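Local coordinates for extracellular solute-binding protein family 1 (Alicyclobacillus acidocaldarius subsp. acidocaldarius, PDB 4OVJ), which probably captures a solute, perhaps a sugar, outside the cell membrane and delivers it to an ABC-type importer, at residues Leu136-Val141 and Phe356-Glu361. Sequence-based numbering, arbitrary orientation.
Sequences LNNYAV and FQLVNE. With SO4 (sulfate ion), chain B.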
ATOM      1  N   LEU A 136      -1.564  -4.723  -4.825  1.00  9.12           N
ATOM      2  CA  LEU A 136      -1.305  -4.617  -3.400  1.00  9.22           C
ATOM      3  C   LEU A 136       0.051  -3.996  -3.071  1.00  9.06           C
ATOM      4  O   LEU A 136       0.985  -4.052  -3.864  1.00  9.10           O
ATOM      5  CB  LEU A 136      -1.311  -6.018  -2.800  1.00  9.77           C
ATOM      6  CG  LEU A 136      -2.543  -6.877  -3.074  1.00 11.10           C
ATOM      7  CD1 LEU A 136      -2.389  -8.237  -2.408  1.00 11.84           C
ATOM      8  CD2 LEU A 136      -3.803  -6.184  -2.572  1.00 12.10           C
ATOM      9  N   ASN A 137       0.139  -3.426  -1.874  1.00  8.45           N
ATOM     10  CA  ASN A 137       1.402  -3.031  -1.284  1.00  8.55           C
ATOM     11  C   ASN A 137       1.288  -3.185   0.232  1.00  7.80           C
ATOM     12  O   ASN A 137       0.200  -3.164   0.788  1.00  8.89           O
ATOM     13  CB  ASN A 137       1.717  -1.593  -1.662  1.00  9.47           C
ATOM     14  CG  ASN A 137       3.205  -1.271  -1.693  1.00 10.54           C
ATOM     15  OD1 ASN A 137       4.075  -2.058  -1.295  1.00 10.70           O
ATOM     16  ND2 ASN A 137       3.500  -0.082  -2.196  1.00 12.23           N
ATOM     17  N   ASN A 138       2.414  -3.333   0.904  1.00  7.76           N
ATOM     18  CA  ASN A 138       2.425  -3.299   2.355  1.00  8.11           C
ATOM     19  C   ASN A 138       3.822  -2.981   2.864  1.00  7.71           C
ATOM     20  O   ASN A 138       4.789  -3.023   2.114  1.00  7.48           O
ATOM     21  CB  ASN A 138       1.919  -4.622   2.938  1.00  8.99           C
ATOM     22  CG  ASN A 138       2.731  -5.816   2.489  1.00 10.45           C
ATOM     23  OD1 ASN A 138       2.380  -6.485   1.517  1.00 12.41           O
ATOM     24  ND2 ASN A 138       3.820  -6.107   3.206  1.00 10.72           N
ATOM     25  N   TYR A 139       3.910  -2.649   4.143  1.00  8.67           N
ATOM     26  CA  TYR A 139       5.192  -2.372   4.764  1.00  8.11           C
ATOM     27  C   TYR A 139       6.036  -3.631   4.906  1.00  7.68           C
ATOM     28  O   TYR A 139       5.519  -4.734   5.098  1.00  8.47           O
ATOM     29  CB  TYR A 139       4.984  -1.745   6.141  1.00  9.69           C
ATOM     30  CG  TYR A 139       4.725  -0.256   6.095  1.00 11.17           C
ATOM     31  CD1 TYR A 139       5.650   0.605   5.528  1.00 13.30           C
ATOM     32  CD2 TYR A 139       3.575   0.297   6.669  1.00 12.87           C
ATOM     33  CE1 TYR A 139       5.438   1.977   5.495  1.00 12.58           C
ATOM     34  CE2 TYR A 139       3.358   1.666   6.641  1.00 13.81           C
ATOM     35  CZ  TYR A 139       4.298   2.495   6.055  1.00 12.91           C
ATOM     36  OH  TYR A 139       4.100   3.849   6.012  1.00 17.65           O
ATOM     37  N   ALA A 140       7.342  -3.443   4.812  1.00  8.38           N
ATOM     38  CA  ALA A 140       8.316  -4.492   5.074  1.00  7.79           C
ATOM     39  C   ALA A 140       9.566  -3.837   5.632  1.00  8.05           C
ATOM     40  O   ALA A 140       9.795  -2.647   5.426  1.00  8.89           O
ATOM     41  CB  ALA A 140       8.664  -5.206   3.786  1.00  8.70           C
ATOM     42  N   VAL A 141      10.356  -4.623   6.343  1.00  8.00           N
ATOM     43  CA  VAL A 141      11.735  -4.264   6.628  1.00  7.69           C
ATOM     44  C   VAL A 141      12.580  -4.826   5.502  1.00  6.83           C
ATOM     45  O   VAL A 141      12.566  -6.022   5.242  1.00  6.94           O
ATOM     46  CB  VAL A 141      12.192  -4.830   7.975  1.00  9.02           C
ATOM     47  CG1 VAL A 141      13.669  -4.568   8.178  1.00  9.85           C
ATOM     48  CG2 VAL A 141      11.375  -4.230   9.107  1.00 10.50           C
ATOM     49  N   PHE A 356       6.939 -11.074  -3.700  1.00 11.73           N
ATOM     50  CA  PHE A 356       5.753 -11.939  -3.723  1.00 12.39           C
ATOM     51  C   PHE A 356       5.731 -12.834  -2.488  1.00 11.62           C
ATOM     52  O   PHE A 356       4.683 -13.028  -1.869  1.00 13.96           O
ATOM     53  CB  PHE A 356       5.714 -12.814  -4.980  1.00 12.30           C
ATOM     54  CG  PHE A 356       5.326 -12.092  -6.240  1.00 12.89           C
ATOM     55  CD1 PHE A 356       5.437 -10.716  -6.366  1.00 14.63           C
ATOM     56  CD2 PHE A 356       4.870 -12.818  -7.338  1.00 16.08           C
ATOM     57  CE1 PHE A 356       5.098 -10.089  -7.548  1.00 16.83           C
ATOM     58  CE2 PHE A 356       4.536 -12.181  -8.519  1.00 15.86           C
ATOM     59  CZ  PHE A 356       4.639 -10.821  -8.617  1.00 16.92           C
ATOM     60  N   GLN A 357       6.887 -13.382  -2.125  1.00 12.45           N
ATOM     61  CA  GLN A 357       6.970 -14.239  -0.943  1.00 13.16           C
ATOM     62  C   GLN A 357       6.633 -13.465   0.324  1.00 10.91           C
ATOM     63  O   GLN A 357       5.951 -13.965   1.205  1.00 12.81           O
ATOM     64  CB  GLN A 357       8.358 -14.850  -0.810  1.00 16.23           C
ATOM     65  CG  GLN A 357       8.647 -15.919  -1.851  1.00 21.62           C
ATOM     66  CD  GLN A 357      10.098 -16.368  -1.855  1.00 28.28           C
ATOM     67  OE1 GLN A 357      10.988 -15.661  -1.372  1.00 29.55           O
ATOM     68  NE2 GLN A 357      10.344 -17.548  -2.412  1.00 35.61           N
ATOM     69  N   LEU A 358       7.132 -12.240   0.421  1.00 10.38           N
ATOM     70  CA  LEU A 358       6.845 -11.412   1.589  1.00  9.88           C
ATOM     71  C   LEU A 358       5.341 -11.116   1.657  1.00 10.06           C
ATOM     72  O   LEU A 358       4.729 -11.227   2.724  1.00  9.80           O
ATOM     73  CB  LEU A 358       7.651 -10.112   1.517  1.00 10.63           C
ATOM     74  CG  LEU A 358       7.654  -9.123   2.691  1.00 11.68           C
ATOM     75  CD1 LEU A 358       6.382  -8.306   2.777  1.00 13.09           C
ATOM     76  CD2 LEU A 358       7.949  -9.826   4.007  1.00 13.31           C
ATOM     77  N   VAL A 359       4.741 -10.765   0.520  1.00  9.55           N
ATOM     78  CA  VAL A 359       3.308 -10.451   0.519  1.00  9.51           C
ATOM     79  C   VAL A 359       2.508 -11.688   0.947  1.00  9.44           C
ATOM     80  O   VAL A 359       1.568 -11.575   1.714  1.00  9.09           O
ATOM     81  CB  VAL A 359       2.839  -9.860  -0.821  1.00 11.55           C
ATOM     82  CG1 VAL A 359       1.327  -9.689  -0.863  1.00 12.14           C
ATOM     83  CG2 VAL A 359       3.463  -8.486  -1.043  1.00 14.09           C
ATOM     84  N   ASN A 360       2.905 -12.878   0.512  1.00  9.59           N
ATOM     85  CA  ASN A 360       2.217 -14.076   0.974  1.00 11.11           C
ATOM     86  C   ASN A 360       2.251 -14.230   2.500  1.00 10.56           C
ATOM     87  O   ASN A 360       1.265 -14.614   3.101  1.00 12.09           O
ATOM     88  CB  ASN A 360       2.766 -15.322   0.279  1.00 13.07           C
ATOM     89  CG  ASN A 360       2.383 -15.387  -1.195  1.00 15.30           C
ATOM     90  OD1 ASN A 360       1.480 -14.681  -1.662  1.00 16.98           O
ATOM     91  ND2 ASN A 360       3.059 -16.253  -1.939  1.00 20.64           N
ATOM     92  N   GLU A 361       3.374 -13.902   3.129  1.00 10.01           N
ATOM     93  CA  GLU A 361       3.443 -13.890   4.587  1.00 10.65           C
ATOM     94  C   GLU A 361       2.635 -12.753   5.212  1.00  9.18           C
ATOM     95  O   GLU A 361       1.987 -12.954   6.237  1.00  9.23           O
ATOM     96  CB  GLU A 361       4.887 -13.876   5.061  1.00 13.81           C
ATOM     97  CG  GLU A 361       5.607 -15.152   4.685  1.00 17.20           C
ATOM     98  CD  GLU A 361       4.896 -16.388   5.218  1.00 23.38           C
ATOM     99  OE1 GLU A 361       4.574 -16.425   6.433  1.00 29.51           O
ATOM    100  OE2 GLU A 361       4.631 -17.314   4.418  1.00 36.14           O
TER
HETATM  101  S   SO4 B 501       5.873   6.365   4.129  0.50 21.07           S
HETATM  102  O1  SO4 B 501       5.989   7.777   4.544  0.50 18.09           O
HETATM  103  O2  SO4 B 501       4.508   6.068   3.623  0.50 17.34           O
HETATM  104  O3  SO4 B 501       6.822   6.106   3.028  0.50 19.69           O
HETATM  105  O4  SO4 B 501       6.210   5.509   5.284  0.50 16.14           O
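With chi1 at 58°, Asn138 sets CG between its backbone N and carbonyl carbon, presenting its amide to helix 350-365, where Leu358 (CG anti to the backbone N, chi1 -173°) and Val359 meet it. The amide lies across both side chains: ND2 is 3.4 Å from Leu358 CD1, and OD1 is 3.4 Å from Val359 CG2. ND2 also donates to Tyr139 O at 2.9 Å, its N-H bent to 148°; the oxygen lies near the amide plane of Asn138, whereas the donor sits well above the carbonyl plane of Tyr139. This local bond limits rotation of the amide. On one flank Ala140 CB packs against Leu358 CD1 at 4.0 Å; on the other Leu136 CD1 approaches Val359 CG1 at 4.3 Å. Tyr139 points away from the helix, stacks with Trp260, and gives its OH to O4 of a sulfate, likely a crystallisation additive, at 2.8 Å; Ser184 and Trp260 also bind this ion. Strand 128-144 thus packs one side on a helix in this periplasmic-binding-protein fold, with Tyr139 and the sulfate on the other. The helix contact itself is apolar packing around one amide, whose buried OD1 has no hydrogen-bond partner in the model.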